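Local structure of LPXTG cell wall anchor domain-containing protein (Lactobacillus rhamnosus, 7CBS) at residues 91-94 against 95-99; 157-161 against 162-166. The protein serves as the basal pilin of the SpaCBA pilus, an adhesive subunit thought to anchor the sortase-assembled fibre to the cell wall. All blocks are in the same frame, centred on the assembly; numbering follows the deposited sequence.

Interaction 1. Residues 91-94 against 95-99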
loop_
_atom_site.group_PDB
_atom_site.type_symbol
_atom_site.label_atom_id
_atom_site.label_comp_id
_atom_site.label_asym_id
_atom_site.label_seq_id
_atom_site.Cartn_x
_atom_site.Cartn_y
_atom_site.Cartn_z
ATOM N N ALA A 91 20.835 8.129 -15.377
ATOM C CA ALA A 91 19.695 9.051 -15.155
ATOM C C ALA A 91 19.316 9.071 -13.668
ATOM O O ALA A 91 18.941 10.152 -13.159
ATOM C CB ALA A 91 18.526 8.639 -16.019
ATOM N N GLN A 92 19.401 7.919 -12.994
ATOM C CA GLN A 92 19.187 7.797 -11.528
ATOM C C GLN A 92 20.232 8.646 -10.799
ATOM O O GLN A 92 19.855 9.344 -9.845
ATOM C CB GLN A 92 19.276 6.338 -11.074
ATOM C CG GLN A 92 18.007 5.543 -11.335
ATOM C CD GLN A 92 18.105 4.151 -10.767
ATOM O OE1 GLN A 92 18.869 3.318 -11.246
ATOM N NE2 GLN A 92 17.324 3.887 -9.729
ATOM N N THR A 93 21.493 8.577 -11.234
ATOM C CA THR A 93 22.651 9.291 -10.630
ATOM C C THR A 93 22.533 10.797 -10.892
ATOM O O THR A 93 22.839 11.567 -9.972
ATOM C CB THR A 93 23.978 8.737 -11.164
ATOM O OG1 THR A 93 24.071 7.379 -10.728
ATOM C CG2 THR A 93 25.184 9.515 -10.686
ATOM N N THR A 94 22.118 11.193 -12.099
ATOM C CA THR A 94 21.963 12.614 -12.518
ATOM C C THR A 94 20.865 13.283 -11.678
ATOM O O THR A 94 21.105 14.406 -11.184
ATOM C CB THR A 94 21.691 12.719 -14.024
ATOM O OG1 THR A 94 22.851 12.249 -14.712
ATOM C CG2 THR A 94 21.380 14.129 -14.475
ATOM N N LEU A 95 19.717 12.618 -11.510
ATOM C CA LEU A 95 18.550 13.159 -10.760
ATOM C C LEU A 95 18.766 13.029 -9.245
ATOM O O LEU A 95 17.970 13.620 -8.496
ATOM C CB LEU A 95 17.274 12.423 -11.188
ATOM C CG LEU A 95 16.648 12.859 -12.511
ATOM C CD1 LEU A 95 15.244 12.296 -12.620
ATOM C CD2 LEU A 95 16.629 14.379 -12.649
ATOM N N SER A 96 19.779 12.268 -8.812
ATOM C CA SER A 96 20.168 12.091 -7.386
ATOM C C SER A 96 21.124 13.210 -6.948
ATOM O O SER A 96 21.386 13.307 -5.734
ATOM C CB SER A 96 20.784 10.735 -7.150
ATOM O OG SER A 96 19.801 9.705 -7.192
ATOM N N GLN A 97 21.630 14.018 -7.886
ATOM C CA GLN A 97 22.603 15.111 -7.610
ATOM C C GLN A 97 21.895 16.258 -6.878
ATOM O O GLN A 97 20.678 16.429 -7.081
ATOM C CB GLN A 97 23.242 15.614 -8.906
ATOM C CG GLN A 97 24.019 14.552 -9.672
ATOM C CD GLN A 97 25.010 13.814 -8.806
ATOM O OE1 GLN A 97 24.674 12.850 -8.120
ATOM N NE2 GLN A 97 26.254 14.259 -8.848
ATOM N N ASP A 98 22.645 17.014 -6.070
ATOM C CA ASP A 98 22.152 18.209 -5.333
ATOM C C ASP A 98 21.993 19.382 -6.309
ATOM O O ASP A 98 21.336 20.371 -5.931
ATOM C CB ASP A 98 23.073 18.565 -4.161
ATOM C CG ASP A 98 22.829 17.740 -2.908
ATOM O OD1 ASP A 98 21.941 16.875 -2.933
ATOM O OD2 ASP A 98 23.527 17.985 -1.904
ATOM N N SER A 99 22.581 19.278 -7.506
ATOM C CA SER A 99 22.397 20.230 -8.634
ATOM C C SER A 99 20.915 20.288 -9.021
ATOM O O SER A 99 20.344 21.396 -9.002
ATOM C CB SER A 99 23.253 19.849 -9.815
ATOM O OG SER A 99 24.617 19.739 -9.437
#
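L95 N donates to A91 O over 3.1 Å, a nearly straight bond (159° at the hydrogen) that continues the helical pattern to the last turn of helix 88-95. The side chain of L95 starts beside the same carbonyl, with CB 3.4 Å from A91 O, and runs on to pack against F77 and L80 of helix 74-84 and V153 of strand 152-155. At S96 the hydroxyl takes part: the chi1 of -73° that sets OG beside its own backbone N points it back at Q92 O, to which it gives a bond of 2.7 Å, its approach tilted 31° from the carbonyl plane. The backbone N of S96 makes a weak bond to T93 O. Here the helix runs out, the carbonyls of its last turn taking a serine hydroxyl and weak i to i+3 backbone bonds, and the chain passes into the loop that leads to strand 107-112. N151 fastens this exit from outside, its ND2 bonding S96 O and D98 OD1. Q97 N reaches T94 O in a weak bond of 3.4 Å, and Q97 CG, set beside its own backbone N, lies 3.2 Å from T93 O.

Interaction 2. Residues 157-161 against 162-166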
loop_
_atom_site.group_PDB
_atom_site.type_symbol
_atom_site.label_atom_id
_atom_site.label_comp_id
_atom_site.label_asym_id
_atom_site.label_seq_id
_atom_site.Cartn_x
_atom_site.Cartn_y
_atom_site.Cartn_z
ATOM N N SER A 157 9.384 -0.045 -11.645
ATOM C CA SER A 157 9.758 -1.022 -12.705
ATOM C C SER A 157 8.614 -2.020 -12.952
ATOM O O SER A 157 7.605 -1.967 -12.227
ATOM C CB SER A 157 11.038 -1.730 -12.347
ATOM O OG SER A 157 10.975 -2.234 -11.024
ATOM N N SER A 158 8.785 -2.887 -13.949
ATOM C CA SER A 158 7.792 -3.899 -14.410
ATOM C C SER A 158 7.229 -4.689 -13.221
ATOM O O SER A 158 5.996 -4.818 -13.142
ATOM C CB SER A 158 8.382 -4.815 -15.464
ATOM O OG SER A 158 8.445 -6.177 -15.053
ATOM N N ASN A 159 8.103 -5.193 -12.341
ATOM C CA ASN A 159 7.742 -6.034 -11.163
ATOM C C ASN A 159 6.715 -5.299 -10.297
ATOM O O ASN A 159 5.754 -5.954 -9.827
ATOM C CB ASN A 159 8.974 -6.406 -10.336
ATOM C CG ASN A 159 8.653 -7.322 -9.177
ATOM O OD1 ASN A 159 8.119 -8.413 -9.372
ATOM N ND2 ASN A 159 8.980 -6.891 -7.969
ATOM N N LEU A 160 6.914 -3.994 -10.097
ATOM C CA LEU A 160 6.055 -3.123 -9.255
ATOM C C LEU A 160 4.759 -2.784 -10.003
ATOM O O LEU A 160 3.692 -2.770 -9.348
ATOM C CB LEU A 160 6.841 -1.860 -8.879
ATOM C CG LEU A 160 7.976 -2.072 -7.882
ATOM C CD1 LEU A 160 8.960 -0.911 -7.911
ATOM C CD2 LEU A 160 7.409 -2.261 -6.485
ATOM N N GLN A 161 4.842 -2.539 -11.319
ATOM C CA GLN A 161 3.669 -2.274 -12.195
ATOM C C GLN A 161 2.722 -3.484 -12.176
ATOM O O GLN A 161 1.500 -3.283 -12.387
ATOM C CB GLN A 161 4.108 -1.970 -13.632
ATOM C CG GLN A 161 4.962 -0.716 -13.780
ATOM C CD GLN A 161 4.230 0.540 -13.374
ATOM O OE1 GLN A 161 3.022 0.669 -13.561
ATOM N NE2 GLN A 161 4.962 1.488 -12.808
ATOM N N HIS A 162 3.262 -4.687 -11.929
ATOM C CA HIS A 162 2.544 -5.988 -12.002
ATOM C C HIS A 162 1.911 -6.348 -10.650
ATOM O O HIS A 162 1.117 -7.310 -10.624
ATOM C CB HIS A 162 3.492 -7.081 -12.518
ATOM C CG HIS A 162 3.806 -6.933 -13.971
ATOM N ND1 HIS A 162 2.823 -6.619 -14.895
ATOM C CD2 HIS A 162 4.953 -7.031 -14.666
ATOM C CE1 HIS A 162 3.357 -6.532 -16.094
ATOM N NE2 HIS A 162 4.663 -6.776 -15.980
ATOM N N GLY A 163 2.268 -5.628 -9.580
ATOM C CA GLY A 163 1.627 -5.723 -8.253
ATOM C C GLY A 163 2.151 -6.886 -7.425
ATOM O O GLY A 163 1.352 -7.488 -6.674
ATOM N N ASN A 164 3.452 -7.179 -7.535
ATOM C CA ASN A 164 4.138 -8.280 -6.804
ATOM C C ASN A 164 4.609 -7.771 -5.435
ATOM O O ASN A 164 4.710 -8.599 -4.509
ATOM C CB ASN A 164 5.293 -8.860 -7.626
ATOM C CG ASN A 164 4.815 -9.648 -8.828
ATOM O OD1 ASN A 164 3.866 -10.424 -8.725
ATOM N ND2 ASN A 164 5.465 -9.462 -9.966
ATOM N N GLN A 165 4.885 -6.468 -5.315
ATOM C CA GLN A 165 5.323 -5.804 -4.057
ATOM C C GLN A 165 4.282 -4.759 -3.635
ATOM O O GLN A 165 4.033 -3.821 -4.423
ATOM C CB GLN A 165 6.684 -5.135 -4.250
ATOM C CG GLN A 165 7.865 -5.985 -3.804
ATOM C CD GLN A 165 9.031 -5.121 -3.380
ATOM O OE1 GLN A 165 9.539 -4.303 -4.146
ATOM N NE2 GLN A 165 9.470 -5.289 -2.143
ATOM N N SER A 166 3.727 -4.908 -2.425
ATOM C CA SER A 166 2.828 -3.916 -1.778
ATOM C C SER A 166 3.663 -2.840 -1.074
ATOM O O SER A 166 3.140 -1.728 -0.917
ATOM C CB SER A 166 1.869 -4.583 -0.834
ATOM O OG SER A 166 0.794 -5.159 -1.555
#
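N164 turns its side chain back onto N159, five residues earlier, where the short helix 158-161 gives way to a loop. Its CB lies 3.4 Å from N159 OD1. CG sits beside the N164 backbone N and stays close to the N159 amide. At the tip, ND2 donates to N159 OD1 over 2.9 Å, from above the carbonyl plane, 40° out of it. N159 meets this approach because its CG is anti to its backbone N, and the two side chains cross at about a right angle with their amide planes 31° apart. In addition, N164 N makes a weak bond to N159 O, so the same pair is joined by backbone and side chain alike. Nearby, L160 CD2 packs 3.7 Å from Q165 CB, a small apolar contact. Q161 turns elsewhere, its NE2 bonding M156 O and L126 O. The second subunit, another copy of this protein, reaches the end of the turn, where its R167 bonds G163 O and S166 OG. G163, with positive phi, takes the chain out of the helix and donates its N to L160 O over 3.2 Å; together with the weak, longer-range bond from N164 N to N159 O, this makes the pair of backbone bonds of a Schellman motif, which here ends helix 158-161 and leads into strand 167-170.

In the fold
Both contacts mark helix ends within the Gram-positive pilin D1 N-terminal domain, and they follow each other in series: interaction 1 closes helix 88-95 before strand 107-112, whereas interaction 2 closes helix 158-161 before strand 167-170. Their centres are 24 Å apart and their nearest atoms about 9 Å, without touching. Strand 152-155 relates them, since it packs on the residues of interaction 1 and precedes the helix of interaction 2. Strands 107-112 and 167-170, to which the two exits lead, belong to the same mixed sheet. Interaction 1 is partly buried against helix 74-84, while interaction 2 lies at the surface and meets the second subunit.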